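Local atomic coordinates of glycosyltransferase Gtf1 (Streptococcus pneumoniae, PDB entry 4PQG), a protein that belongs to the GT-B class of glycosyltransferases, with two Rossmann-like domains and an extended beta-sheet domain, and is modelled with UDP bound. Residues 30-33 with 34-38; 216-219 with 220-224; 492-495 with 496-500. One frame throughout, in Å; residues are numbered along the deposited sequence.

Interaction 1 of 3, residues 30-33 with 34-38; sequences AYRA and GVFRK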
# COMPACT_ATOMS: atom_id res chain seq x y z
N ALA A 30 -1.25 2.00 7.78
CA ALA A 30 -2.11 1.22 8.65
C ALA A 30 -1.44 1.00 10.01
O ALA A 30 -2.10 1.12 11.05
CB ALA A 30 -2.51 -0.09 8.01
N TYR A 31 -0.14 0.69 10.02
CA TYR A 31 0.57 0.62 11.30
C TYR A 31 0.44 1.94 12.07
O TYR A 31 0.07 1.93 13.25
CB TYR A 31 2.05 0.27 11.11
CG TYR A 31 2.33 -1.22 11.01
CD1 TYR A 31 2.35 -2.03 12.16
CD2 TYR A 31 2.59 -1.82 9.78
CE1 TYR A 31 2.64 -3.39 12.08
CE2 TYR A 31 2.86 -3.19 9.68
CZ TYR A 31 2.88 -3.97 10.83
OH TYR A 31 3.16 -5.32 10.73
N ARG A 32 0.72 3.06 11.40
CA ARG A 32 0.64 4.40 12.00
C ARG A 32 -0.74 4.71 12.58
O ARG A 32 -0.86 5.29 13.67
CB ARG A 32 1.03 5.47 10.98
CG ARG A 32 1.42 6.82 11.57
CD ARG A 32 1.66 7.86 10.50
NE ARG A 32 2.65 7.40 9.53
CZ ARG A 32 2.61 7.64 8.22
NH1 ARG A 32 3.54 7.15 7.43
NH2 ARG A 32 1.61 8.35 7.70
N ALA A 33 -1.78 4.30 11.85
CA ALA A 33 -3.15 4.45 12.32
C ALA A 33 -3.39 3.69 13.62
O ALA A 33 -4.11 4.18 14.50
CB ALA A 33 -4.14 3.98 11.26
N GLY A 34 -2.81 2.49 13.73
CA GLY A 34 -2.87 1.70 14.97
C GLY A 34 -2.22 2.42 16.13
O GLY A 34 -2.71 2.34 17.26
N VAL A 35 -1.12 3.11 15.86
CA VAL A 35 -0.41 3.90 16.87
C VAL A 35 -1.24 5.11 17.31
O VAL A 35 -1.36 5.39 18.51
CB VAL A 35 0.95 4.40 16.36
CG1 VAL A 35 1.51 5.47 17.30
CG2 VAL A 35 1.94 3.25 16.21
N PHE A 36 -1.80 5.83 16.34
CA PHE A 36 -2.61 7.01 16.65
C PHE A 36 -3.86 6.66 17.46
O PHE A 36 -4.23 7.41 18.36
CB PHE A 36 -2.94 7.80 15.39
CG PHE A 36 -1.74 8.42 14.74
CD1 PHE A 36 -0.59 8.72 15.47
CD2 PHE A 36 -1.76 8.74 13.38
CE1 PHE A 36 0.51 9.30 14.87
CE2 PHE A 36 -0.67 9.35 12.78
CZ PHE A 36 0.47 9.63 13.52
N ARG A 37 -4.47 5.52 17.16
CA ARG A 37 -5.61 5.03 17.93
C ARG A 37 -5.22 4.77 19.38
O ARG A 37 -5.93 5.19 20.31
CB ARG A 37 -6.21 3.76 17.31
CG ARG A 37 -6.98 4.00 16.03
CD ARG A 37 -7.86 2.81 15.65
NE ARG A 37 -7.11 1.57 15.48
CZ ARG A 37 -6.63 1.12 14.32
NH1 ARG A 37 -6.80 1.78 13.18
NH2 ARG A 37 -5.95 -0.03 14.31
N LYS A 38 -4.09 4.10 19.57
CA LYS A 38 -3.59 3.77 20.90
C LYS A 38 -3.29 5.02 21.69
O LYS A 38 -3.58 5.08 22.88
CB LYS A 38 -2.34 2.91 20.81
CG LYS A 38 -2.61 1.42 20.70
CD LYS A 38 -1.31 0.68 20.37
CE LYS A 38 -1.43 -0.81 20.58
NZ LYS A 38 -2.48 -1.41 19.72
O HOH W 1 -4.87 0.29 11.72

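Interaction 2 of 3, residues 216-219 with 220-224; sequences LNLN and KSDLV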
# COMPACT_ATOMS: atom_id res chain seq x y z
N LEU A 216 -9.90 21.80 4.97
CA LEU A 216 -9.50 21.18 6.24
C LEU A 216 -9.41 22.18 7.38
O LEU A 216 -9.46 21.79 8.55
CB LEU A 216 -8.16 20.43 6.13
CG LEU A 216 -8.11 19.32 5.07
CD1 LEU A 216 -6.69 18.79 4.89
CD2 LEU A 216 -9.08 18.20 5.40
N ASN A 217 -9.27 23.46 7.04
CA ASN A 217 -9.16 24.53 8.02
C ASN A 217 -8.02 24.22 8.98
O ASN A 217 -8.21 24.12 10.20
CB ASN A 217 -10.50 24.75 8.75
CG ASN A 217 -11.54 25.42 7.86
OD1 ASN A 217 -11.21 26.25 7.02
ND2 ASN A 217 -12.81 25.05 8.04
N LEU A 218 -6.83 24.02 8.41
CA LEU A 218 -5.66 23.59 9.17
C LEU A 218 -5.27 24.62 10.23
O LEU A 218 -5.21 25.82 9.93
CB LEU A 218 -4.48 23.35 8.22
CG LEU A 218 -4.59 22.13 7.30
CD1 LEU A 218 -3.41 22.09 6.33
CD2 LEU A 218 -4.68 20.85 8.11
N ASN A 219 -5.02 24.16 11.45
CA ASN A 219 -4.54 25.01 12.55
C ASN A 219 -3.04 24.81 12.72
O ASN A 219 -2.49 23.80 12.27
CB ASN A 219 -5.22 24.65 13.88
CG ASN A 219 -6.74 24.80 13.84
OD1 ASN A 219 -7.47 23.89 14.25
ND2 ASN A 219 -7.23 25.94 13.36
N LYS A 220 -2.40 25.75 13.40
CA LYS A 220 -0.98 25.68 13.68
C LYS A 220 -0.62 24.40 14.47
O LYS A 220 0.47 23.87 14.30
CB LYS A 220 -0.52 26.93 14.44
CG LYS A 220 0.96 27.23 14.31
CD LYS A 220 1.39 28.29 15.32
CE LYS A 220 2.87 28.18 15.67
NZ LYS A 220 3.19 26.87 16.34
N SER A 221 -1.54 23.90 15.29
CA SER A 221 -1.27 22.69 16.07
C SER A 221 -1.53 21.39 15.30
O SER A 221 -1.33 20.30 15.84
CB SER A 221 -2.05 22.70 17.39
OG SER A 221 -3.44 22.54 17.18
N ASP A 222 -1.97 21.49 14.05
CA ASP A 222 -2.14 20.29 13.21
C ASP A 222 -0.82 19.83 12.62
O ASP A 222 0.12 20.63 12.47
CB ASP A 222 -3.14 20.54 12.09
CG ASP A 222 -4.56 20.63 12.59
OD1 ASP A 222 -4.89 19.97 13.60
OD2 ASP A 222 -5.34 21.36 11.96
N LEU A 223 -0.76 18.55 12.28
CA LEU A 223 0.36 17.97 11.56
C LEU A 223 -0.12 17.29 10.26
O LEU A 223 -1.03 16.46 10.27
CB LEU A 223 1.08 16.94 12.44
CG LEU A 223 2.31 16.19 11.88
CD1 LEU A 223 3.40 17.14 11.35
CD2 LEU A 223 2.89 15.23 12.91
N VAL A 224 0.52 17.66 9.15
CA VAL A 224 0.29 17.00 7.87
C VAL A 224 1.50 16.10 7.60
O VAL A 224 2.64 16.56 7.57
CB VAL A 224 0.06 18.02 6.73
CG1 VAL A 224 -0.05 17.32 5.37
CG2 VAL A 224 -1.19 18.84 7.02

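Interaction 3 of 3, residues 492-495 with 496-500; sequences FLTK and EILEK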
# COMPACT_ATOMS: atom_id res chain seq x y z
N PHE A 492 11.77 -3.92 18.54
CA PHE A 492 10.81 -3.31 17.59
C PHE A 492 9.37 -3.42 18.08
O PHE A 492 8.43 -3.46 17.29
CB PHE A 492 10.98 -3.92 16.17
CG PHE A 492 12.31 -3.60 15.55
CD1 PHE A 492 12.46 -2.46 14.76
CD2 PHE A 492 13.43 -4.39 15.81
CE1 PHE A 492 13.69 -2.14 14.22
CE2 PHE A 492 14.66 -4.08 15.27
CZ PHE A 492 14.79 -2.95 14.47
N LEU A 493 9.21 -3.47 19.40
CA LEU A 493 7.88 -3.66 19.98
C LEU A 493 7.08 -2.35 20.00
O LEU A 493 7.67 -1.28 20.12
CB LEU A 493 7.95 -4.28 21.38
CG LEU A 493 8.49 -5.71 21.51
CD1 LEU A 493 8.53 -6.12 22.99
CD2 LEU A 493 7.68 -6.72 20.70
N THR A 494 5.76 -2.47 19.87
CA THR A 494 4.84 -1.32 19.87
C THR A 494 5.03 -0.36 21.06
O THR A 494 5.05 0.86 20.90
CB THR A 494 3.36 -1.79 19.80
OG1 THR A 494 3.17 -2.56 18.60
CG2 THR A 494 2.40 -0.60 19.78
N LYS A 495 5.21 -0.92 22.26
CA LYS A 495 5.44 -0.08 23.45
C LYS A 495 6.50 1.00 23.23
O LYS A 495 6.24 2.17 23.50
CB LYS A 495 5.71 -0.94 24.69
CG LYS A 495 4.49 -1.75 25.08
CD LYS A 495 4.62 -2.47 26.41
CE LYS A 495 3.38 -3.30 26.67
NZ LYS A 495 3.56 -4.26 27.79
N GLU A 496 7.66 0.62 22.70
CA GLU A 496 8.71 1.60 22.35
C GLU A 496 8.23 2.63 21.32
O GLU A 496 8.51 3.83 21.46
CB GLU A 496 9.97 0.91 21.80
CG GLU A 496 10.65 -0.11 22.71
CD GLU A 496 11.59 -1.05 21.94
OE1 GLU A 496 12.76 -0.66 21.69
OE2 GLU A 496 11.15 -2.17 21.59
N ILE A 497 7.55 2.17 20.27
CA ILE A 497 7.18 3.06 19.15
C ILE A 497 6.19 4.17 19.55
O ILE A 497 6.29 5.30 19.07
CB ILE A 497 6.69 2.28 17.90
CG1 ILE A 497 7.07 3.00 16.61
CG2 ILE A 497 5.18 2.06 17.93
CD1 ILE A 497 8.55 3.19 16.41
N LEU A 498 5.25 3.82 20.43
CA LEU A 498 4.27 4.76 20.98
C LEU A 498 4.94 5.96 21.62
O LEU A 498 4.49 7.10 21.44
CB LEU A 498 3.38 4.06 22.02
CG LEU A 498 2.46 2.97 21.48
CD1 LEU A 498 1.90 2.10 22.60
CD2 LEU A 498 1.33 3.57 20.66
N GLU A 499 6.02 5.70 22.35
CA GLU A 499 6.80 6.74 23.00
C GLU A 499 7.50 7.63 21.99
O GLU A 499 7.65 8.83 22.21
CB GLU A 499 7.82 6.14 23.97
CG GLU A 499 7.20 5.66 25.28
CD GLU A 499 6.48 6.78 26.01
OE1 GLU A 499 7.08 7.87 26.19
OE2 GLU A 499 5.31 6.58 26.41
N LYS A 500 7.95 7.03 20.88
CA LYS A 500 8.59 7.82 19.83
C LYS A 500 7.58 8.76 19.19
O LYS A 500 7.88 9.93 18.95
CB LYS A 500 9.24 6.92 18.77
CG LYS A 500 10.32 6.00 19.33
CD LYS A 500 11.12 5.30 18.24
CE LYS A 500 11.94 4.15 18.81
NZ LYS A 500 13.02 4.63 19.72

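Interaction 1 of 3, residues 30-33 with 34-38
Arg32 and Phe36, one helical turn apart, run side by side: Arg32 CG lies 3.5 Å from Phe36 CE2, and both CG and CD pack against the CE2-CZ side of the ring. Arg32 O sits 3.4 Å above the plane of the Phe36 ring, toward its rim, while the same oxygen accepts the Phe36 N-H at 2.9 Å. With CG anti to the backbone N (chi1 -161°) the Arg32 chain starts out along the ring, then bends at chi3; its NH2 forms a salt bridge with Asp227 and a hydrogen bond with Asn13. One residue on, the Ala33-Arg37 pair repeats the spacing, and Ala33 O lies over one face of the Arg37 guanidinium. A water in its plane accepts from Arg37 NH2 at 2.8 Å and donates to Ala30 O at 3.0 Å, tying side chain to backbone. Ala33 O is doubly held, by Arg37 N (3.0 Å) and by Gln69 NE2, and Gln69 OE1 takes Arg37 NH1. Farther out, Trp501 meets the Phe36 ring edge-to-face, and Tyr31, hydrogen-bonded to Glu420 through OH, stands about 4 Å from the bound UDP. This is helix 24-38, the crossover helix of the first beta-alpha-beta unit of a Rossmann-like GT-B domain.

Interaction 2 of 3, residues 216-219 with 220-224
Asn219 and Asp222 are joined by two hydrogen bonds running in opposite senses. Asn219 N donates to Asp222 OD2 at 2.9 Å, almost perfectly straight (177° at the hydrogen), and reaches the oxygen from above the carboxylate plane. In return Asp222 N donates to Asn219 O at 3.0 Å, again approaching from above the carbonyl plane. The second bond closes a type I beta turn from Asn219 to Asp222, with Lys220 and Ser221 at its corners; the first straps the start of the turn to the side chain at its end. Asp222 CG stands beside its own backbone N, chi1 -72°, which folds the carboxylate back under the turn. Both carboxylate oxygens have further partners: OD2 accepts from NE2 of His6, a residue of the N-terminal histidine tag, and OD1 from the backbone N of Thr10. The buried charge is thereby held by three donors, an arrangement that would probably favour the ionised form.

The turn sits in the link between helix 205-215 and strand 223-226, a helix-to-strand return of the Rossmann-like alpha/beta domain, where the strand enters the parallel sheet between strands 10-15 and 244-248. Asn217, with a positive phi of 55°, is where the chain breaks from helical geometry.

The apolar contact is made by Leu218, whose two methyls fold toward the strand. Its CD1 rests 4.0 Å from Val224 CG2, the two side chains crossing at about a right angle, and CD2 lies 3.9 Å from Asp222 OD2. Tyr12, Thr242 and Ala243 also touch the Leu218 side chain.

Interaction 3 of 3, residues 492-495 with 496-500
Thr494 O accepts the N-H of Leu498 at 3.0 Å, with the donor nearly along the C=O axis (177°). Hydrocarbon crowds round the same oxygen: Ile497 CG2 comes within 3.2 Å of Thr494 O, a tight approach, and Leu498 CG within 3.4 Å. The Ile497 side chain that makes this approach is turned off a staggered position, chi1 -148°, which suggests some strain. Beside the backbone bond the side chains of Thr494 and Leu498 cross obliquely, Thr494 CG2 resting 3.9 Å from Leu498 CD1. Thr494 OG1 is hydrogen-bonded to Asp317 OD1 and Ser315 OG, while the methyl packs on Leu498.

The first turn of helix 494-508 begins here, with Leu493 at the N-cap. Glu496, three residues on, has CG beside its own backbone N and an extended chain beyond it, which carries OE2 back to accept the Leu493 N-H at 3.2 Å, met from above the carboxylate plane. This is one half of a capping box: a leucine side chain has no polar atom with which to complete the other half. The acidic group lies near the positive end of the helix dipole, which would probably stabilise its charge. OE2 also lies 3.8 Å from Leu493 CB. Leu493 O in turn receives Ile497 N in a weak bond of 3.5 Å.

On both sides of the N-cap residue in sequence, the backbones of Phe492 and Thr494 are hydrogen-bonded to that of Ile316, and the Phe492 ring meets that of Phe440 with the planes at about 50°. The Leu493 side chain touches Ile316 and Leu319, while Ile497 rests on Pro312 and Ser315.

Along the chain the three contacts come in series, none nested in or crossing another. Interaction 1 lies within helix 24-38, which connects strands 10-15 and 42-47, neighbours in the N-terminal parallel sheet; interaction 2 closes the turn leading into strand 223-226 of that sheet, its centre about 19 Å from that of interaction 1 and with no atoms touching. Interaction 3 opens helix 494-508, the last helix of the chain, which returns to the N-terminal domain as in other GT-B proteins. There it meets interaction 1 directly: Lys38 CB lies 3.7 Å from Leu498 CD2, and Val35 packs on both Ile497 and Leu498. Interaction 2 stays apart from interaction 3.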